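Local coordinates for tail spike protein gp49 (Pseudomonas phage LKA1, PDB 4RU4) that probably cleaves the O-specific polysaccharide of Pseudomonas as a lyase, serving as a phage tailspike that degrades host envelope components during entry, at residues B[256-261]-B[283-288]; B[293-298]-B[314-319]. One frame throughout, in Å; residues are numbered along the deposited sequence.

Contact 1. Residues B[256-261]-B[283-288]; sequences ITNSNI and ADNCKV. With EDO (1,2-ethanediol), chain T; EDO (1,2-ethanediol), chain S.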
# COMPACT_ATOMS: atom_id res chain seq x y z
N ILE B 256 2.05 -14.29 -12.34
CA ILE B 256 3.50 -14.45 -12.46
C ILE B 256 4.15 -13.80 -11.25
O ILE B 256 3.87 -12.64 -10.93
CB ILE B 256 4.08 -13.88 -13.74
CG1 ILE B 256 5.62 -14.01 -13.74
CG2 ILE B 256 3.68 -12.40 -13.96
CD1 ILE B 256 6.22 -13.92 -15.14
N THR B 257 5.01 -14.55 -10.56
CA THR B 257 5.58 -14.08 -9.28
C THR B 257 7.10 -14.30 -9.22
O THR B 257 7.62 -15.26 -9.82
CB THR B 257 4.94 -14.83 -8.09
OG1 THR B 257 4.99 -16.25 -8.35
CG2 THR B 257 3.47 -14.41 -7.91
N ASN B 258 7.80 -13.44 -8.49
CA ASN B 258 9.22 -13.71 -8.18
C ASN B 258 10.12 -13.97 -9.41
O ASN B 258 11.08 -14.76 -9.36
CB ASN B 258 9.30 -14.89 -7.22
CG ASN B 258 8.25 -14.79 -6.09
OD1 ASN B 258 8.14 -13.75 -5.45
ND2 ASN B 258 7.47 -15.87 -5.87
N SER B 259 9.82 -13.28 -10.52
CA SER B 259 10.47 -13.58 -11.79
C SER B 259 11.25 -12.38 -12.34
O SER B 259 10.93 -11.24 -12.02
CB SER B 259 9.43 -14.07 -12.82
OG SER B 259 8.80 -15.23 -12.30
N ASN B 260 12.26 -12.66 -13.15
CA ASN B 260 13.05 -11.60 -13.78
C ASN B 260 12.88 -11.73 -15.28
O ASN B 260 13.31 -12.71 -15.87
CB ASN B 260 14.53 -11.69 -13.40
CG ASN B 260 14.81 -11.11 -12.00
OD1 ASN B 260 13.94 -11.13 -11.14
ND2 ASN B 260 16.01 -10.56 -11.80
N ILE B 261 12.26 -10.73 -15.88
CA ILE B 261 11.92 -10.77 -17.28
C ILE B 261 12.59 -9.59 -17.98
O ILE B 261 12.45 -8.43 -17.55
CB ILE B 261 10.40 -10.62 -17.50
CG1 ILE B 261 9.59 -11.58 -16.59
CG2 ILE B 261 10.08 -10.84 -19.00
CD1 ILE B 261 9.98 -13.07 -16.76
N ALA B 283 0.88 -9.59 -11.59
CA ALA B 283 2.33 -9.81 -11.44
C ALA B 283 2.76 -9.33 -10.07
O ALA B 283 2.33 -8.28 -9.60
CB ALA B 283 3.10 -9.04 -12.51
N ASP B 284 3.66 -10.07 -9.43
CA ASP B 284 4.01 -9.78 -8.06
C ASP B 284 5.48 -10.08 -7.84
O ASP B 284 5.97 -11.18 -8.19
CB ASP B 284 3.17 -10.62 -7.08
CG ASP B 284 3.20 -10.07 -5.66
OD1 ASP B 284 4.28 -9.72 -5.17
OD2 ASP B 284 2.12 -9.96 -5.03
N ASN B 285 6.16 -9.09 -7.28
CA ASN B 285 7.56 -9.23 -6.91
C ASN B 285 8.44 -9.58 -8.11
O ASN B 285 9.32 -10.44 -8.00
CB ASN B 285 7.73 -10.30 -5.84
CG ASN B 285 9.02 -10.14 -5.08
OD1 ASN B 285 9.54 -9.03 -4.96
ND2 ASN B 285 9.57 -11.24 -4.60
N CYS B 286 8.20 -8.93 -9.25
CA CYS B 286 9.00 -9.17 -10.45
C CYS B 286 9.91 -7.99 -10.77
O CYS B 286 9.53 -6.82 -10.55
CB CYS B 286 8.09 -9.41 -11.65
SG CYS B 286 7.15 -10.97 -11.56
N LYS B 287 11.09 -8.30 -11.32
CA LYS B 287 12.00 -7.27 -11.86
C LYS B 287 11.92 -7.38 -13.37
O LYS B 287 12.14 -8.46 -13.93
CB LYS B 287 13.44 -7.48 -11.36
CG LYS B 287 14.46 -6.44 -11.90
CD LYS B 287 15.79 -6.46 -11.09
CE LYS B 287 16.85 -5.54 -11.75
NZ LYS B 287 17.41 -6.20 -12.96
N VAL B 288 11.54 -6.28 -14.04
CA VAL B 288 11.21 -6.36 -15.45
C VAL B 288 11.84 -5.21 -16.25
O VAL B 288 11.83 -4.04 -15.81
CB VAL B 288 9.66 -6.37 -15.66
CG1 VAL B 288 9.32 -6.63 -17.12
CG2 VAL B 288 8.97 -7.40 -14.73
C1 EDO T . 15.14 -8.04 -15.26
O1 EDO T . 16.22 -8.39 -14.38
C2 EDO T . 15.59 -6.95 -16.21
O2 EDO T . 15.95 -5.74 -15.52
C1 EDO S . 14.05 -14.70 -10.96
O1 EDO S . 13.75 -14.07 -9.71
C2 EDO S . 15.19 -15.68 -10.77
O2 EDO S . 14.93 -16.43 -9.59
O HOH W 1 5.20 -12.83 -4.90
O HOH W 2 12.04 -11.04 -8.97

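Contact 2. Residues B[293-298]-B[314-319]; sequences HAIATG and RNCTLR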
# COMPACT_ATOMS: atom_id res chain seq x y z
N HIS B 293 7.35 -1.37 -23.14
CA HIS B 293 6.53 -1.45 -21.94
C HIS B 293 6.96 -2.64 -21.11
O HIS B 293 6.80 -3.76 -21.54
CB HIS B 293 5.08 -1.66 -22.31
CG HIS B 293 4.53 -0.60 -23.21
ND1 HIS B 293 4.87 0.74 -23.08
CD2 HIS B 293 3.68 -0.68 -24.26
CE1 HIS B 293 4.22 1.43 -24.00
NE2 HIS B 293 3.51 0.60 -24.73
N ALA B 294 7.48 -2.39 -19.92
CA ALA B 294 7.93 -3.49 -19.06
C ALA B 294 6.76 -4.43 -18.76
O ALA B 294 6.88 -5.64 -18.87
CB ALA B 294 8.54 -2.95 -17.75
N ILE B 295 5.66 -3.85 -18.31
CA ILE B 295 4.43 -4.61 -18.16
C ILE B 295 3.37 -3.86 -18.96
O ILE B 295 3.37 -2.61 -19.00
CB ILE B 295 4.02 -4.77 -16.68
CG1 ILE B 295 5.10 -5.54 -15.90
CG2 ILE B 295 2.64 -5.44 -16.55
CD1 ILE B 295 4.72 -5.83 -14.42
N ALA B 296 2.49 -4.61 -19.61
CA ALA B 296 1.44 -4.01 -20.41
C ALA B 296 0.18 -4.83 -20.28
O ALA B 296 0.22 -5.96 -19.79
CB ALA B 296 1.85 -3.96 -21.87
N THR B 297 -0.95 -4.25 -20.69
CA THR B 297 -2.16 -5.03 -20.86
C THR B 297 -2.74 -4.64 -22.22
O THR B 297 -2.47 -3.54 -22.73
CB THR B 297 -3.20 -4.75 -19.72
OG1 THR B 297 -3.67 -3.40 -19.80
CG2 THR B 297 -2.56 -4.98 -18.34
N GLY B 298 -3.53 -5.52 -22.83
CA GLY B 298 -4.13 -5.16 -24.11
C GLY B 298 -4.87 -6.37 -24.59
O GLY B 298 -5.80 -6.81 -23.92
N ARG B 314 1.94 -5.63 -8.58
CA ARG B 314 2.31 -5.26 -7.23
C ARG B 314 3.75 -5.57 -6.94
O ARG B 314 4.25 -6.62 -7.36
CB ARG B 314 1.45 -6.03 -6.23
CG ARG B 314 -0.05 -5.68 -6.34
CD ARG B 314 -0.87 -6.31 -5.22
NE ARG B 314 -2.23 -5.77 -5.21
CZ ARG B 314 -3.33 -6.49 -5.38
NH1 ARG B 314 -3.25 -7.79 -5.57
NH2 ARG B 314 -4.51 -5.89 -5.34
N ASN B 315 4.41 -4.68 -6.21
CA ASN B 315 5.74 -4.99 -5.65
C ASN B 315 6.80 -5.30 -6.73
O ASN B 315 7.69 -6.13 -6.51
CB ASN B 315 5.65 -6.14 -4.63
CG ASN B 315 4.51 -5.95 -3.60
OD1 ASN B 315 4.23 -4.84 -3.17
ND2 ASN B 315 3.85 -7.04 -3.22
N CYS B 316 6.72 -4.62 -7.87
CA CYS B 316 7.67 -4.80 -8.97
C CYS B 316 8.58 -3.60 -9.18
O CYS B 316 8.23 -2.48 -8.79
CB CYS B 316 6.94 -5.05 -10.30
SG CYS B 316 5.91 -6.55 -10.34
N THR B 317 9.73 -3.83 -9.79
CA THR B 317 10.57 -2.75 -10.32
C THR B 317 10.58 -2.89 -11.84
O THR B 317 10.87 -3.99 -12.37
CB THR B 317 12.04 -2.80 -9.78
OG1 THR B 317 12.03 -2.45 -8.39
CG2 THR B 317 12.94 -1.78 -10.50
N LEU B 318 10.23 -1.81 -12.53
CA LEU B 318 10.07 -1.83 -13.97
C LEU B 318 10.99 -0.78 -14.59
O LEU B 318 11.11 0.35 -14.07
CB LEU B 318 8.60 -1.51 -14.36
CG LEU B 318 7.50 -2.29 -13.60
CD1 LEU B 318 6.12 -1.88 -14.18
CD2 LEU B 318 7.70 -3.77 -13.74
N ARG B 319 11.63 -1.14 -15.70
CA ARG B 319 12.47 -0.24 -16.50
C ARG B 319 12.18 -0.43 -17.98
O ARG B 319 11.81 -1.53 -18.42
CB ARG B 319 13.96 -0.51 -16.26
CG ARG B 319 14.44 -0.21 -14.83
CD ARG B 319 15.93 -0.66 -14.66
NE ARG B 319 16.50 -0.19 -13.38
CZ ARG B 319 16.44 -0.87 -12.24
NH1 ARG B 319 15.83 -2.05 -12.16
NH2 ARG B 319 16.99 -0.35 -11.14

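Contact 1. Residues B[256-261]-B[283-288]
N285 meets N258 amide to amide through different first torsions: CG of N285 swings anti to its own backbone N (chi1 -159°), while CG of N258 stays beside the backbone N (chi1 -44°). N285 ND2 thereby donates to N258 OD1 at 3.0 Å, on a lone pair in the carbonyl plane. The acceptor also lies in the donor's amide plane, although the two planes stand 80° apart. At its other end N258 ND2 turns to D234, holding that amide on both sides.

Both asparagines have left-handed helical backbones, and each bends its chain between two short strands. Going into the bend, D284 N bonds I256 O at 3.0 Å and N258 N bonds D284 O at 2.9 Å; beyond it, the bonds K287 N to S259 O and I261 N to K287 O are both 3.0 Å. At the bend S259 N has a weak bond to C286 SG (3.7 Å). Inside, I256 CG2 packs on A283 CB at 3.7 Å, and I261 and V288 lie against I273. Outside, K287 NZ grips both hydroxyls of an ethanediol and salt-bridges E172 of the second subunit.

These are successive coils of a parallel beta-helix. One amide-amide hydrogen bond joins the asparagines in register, the inward side is mostly apolar with the buried S259 hydroxyl satisfied by T257 O and V236 N, and the lysine's charge is probably balanced largely by E172.

Contact 2. Residues B[293-298]-B[314-319]
I295 and L318 make one of two apolar touches of similar extent, their side chains crossing at about a right angle. CD1 of I295 comes up to CD2 of L318 at 3.7 Å, and I295 CG1 lies alongside the same methyl at 3.8 Å, so CD2 is the nearer leucine methyl to both atoms. CG1 of I295 lies beside the backbone N (chi1 -61°) and the chain is extended beyond it, which carries CD1 to L318. CD1 also comes near C316 SG, at 4.3 Å, a looser approach.

The second apolar touch lies one residue back along the chain. The methyl of A294 points toward 314-319, and CB rests on L318 CB at 3.7 Å.

Contact with the backbone is limited to the same methyl, A294 CB, which sits 3.6 Å from R319 O. R319 itself sends its side chain the other way, to D280 and S185 of the second subunit. Polar bonding between 293-298 and 314-319 is absent; the peptide groups at the corner are served by other coils, A294 by I273 and C328 and I295 by D330.

The chain turns a corner at A294 and I295, leaving one face of the beta-helix for strand 296-298 on another, while L318 belongs to strand 317-320 one turn on. The contact therefore joins the corner of one coil to the inward side chains of the next coil's strand 317-320, with V288 of strand 287-290 flanking A294 and L318, and Y340 of strand 338-341 covering I295 and L318.

How the contacts relate
Both contacts belong to the pectin lyase-like beta-helix, with centres about 9 Å apart, and they join through segments 283-288 and 314-319, which run as neighbouring coils: V288 O and R319 N are 2.9 Å apart, a probable hydrogen bond, as are A283 O and R314 N. Contact 2 is wholly buried, on the inner side of a corner, and rests on apolar carbon contacts with only a loose sulfur approach. Contact 1 is buried on its inward side but has partly exposed N258, N260, D284 and K287; it pairs two coils within the wall, largely by backbone bonds. Each nevertheless has an outward arm to the second subunit, K287 in contact 1 and R319 in contact 2.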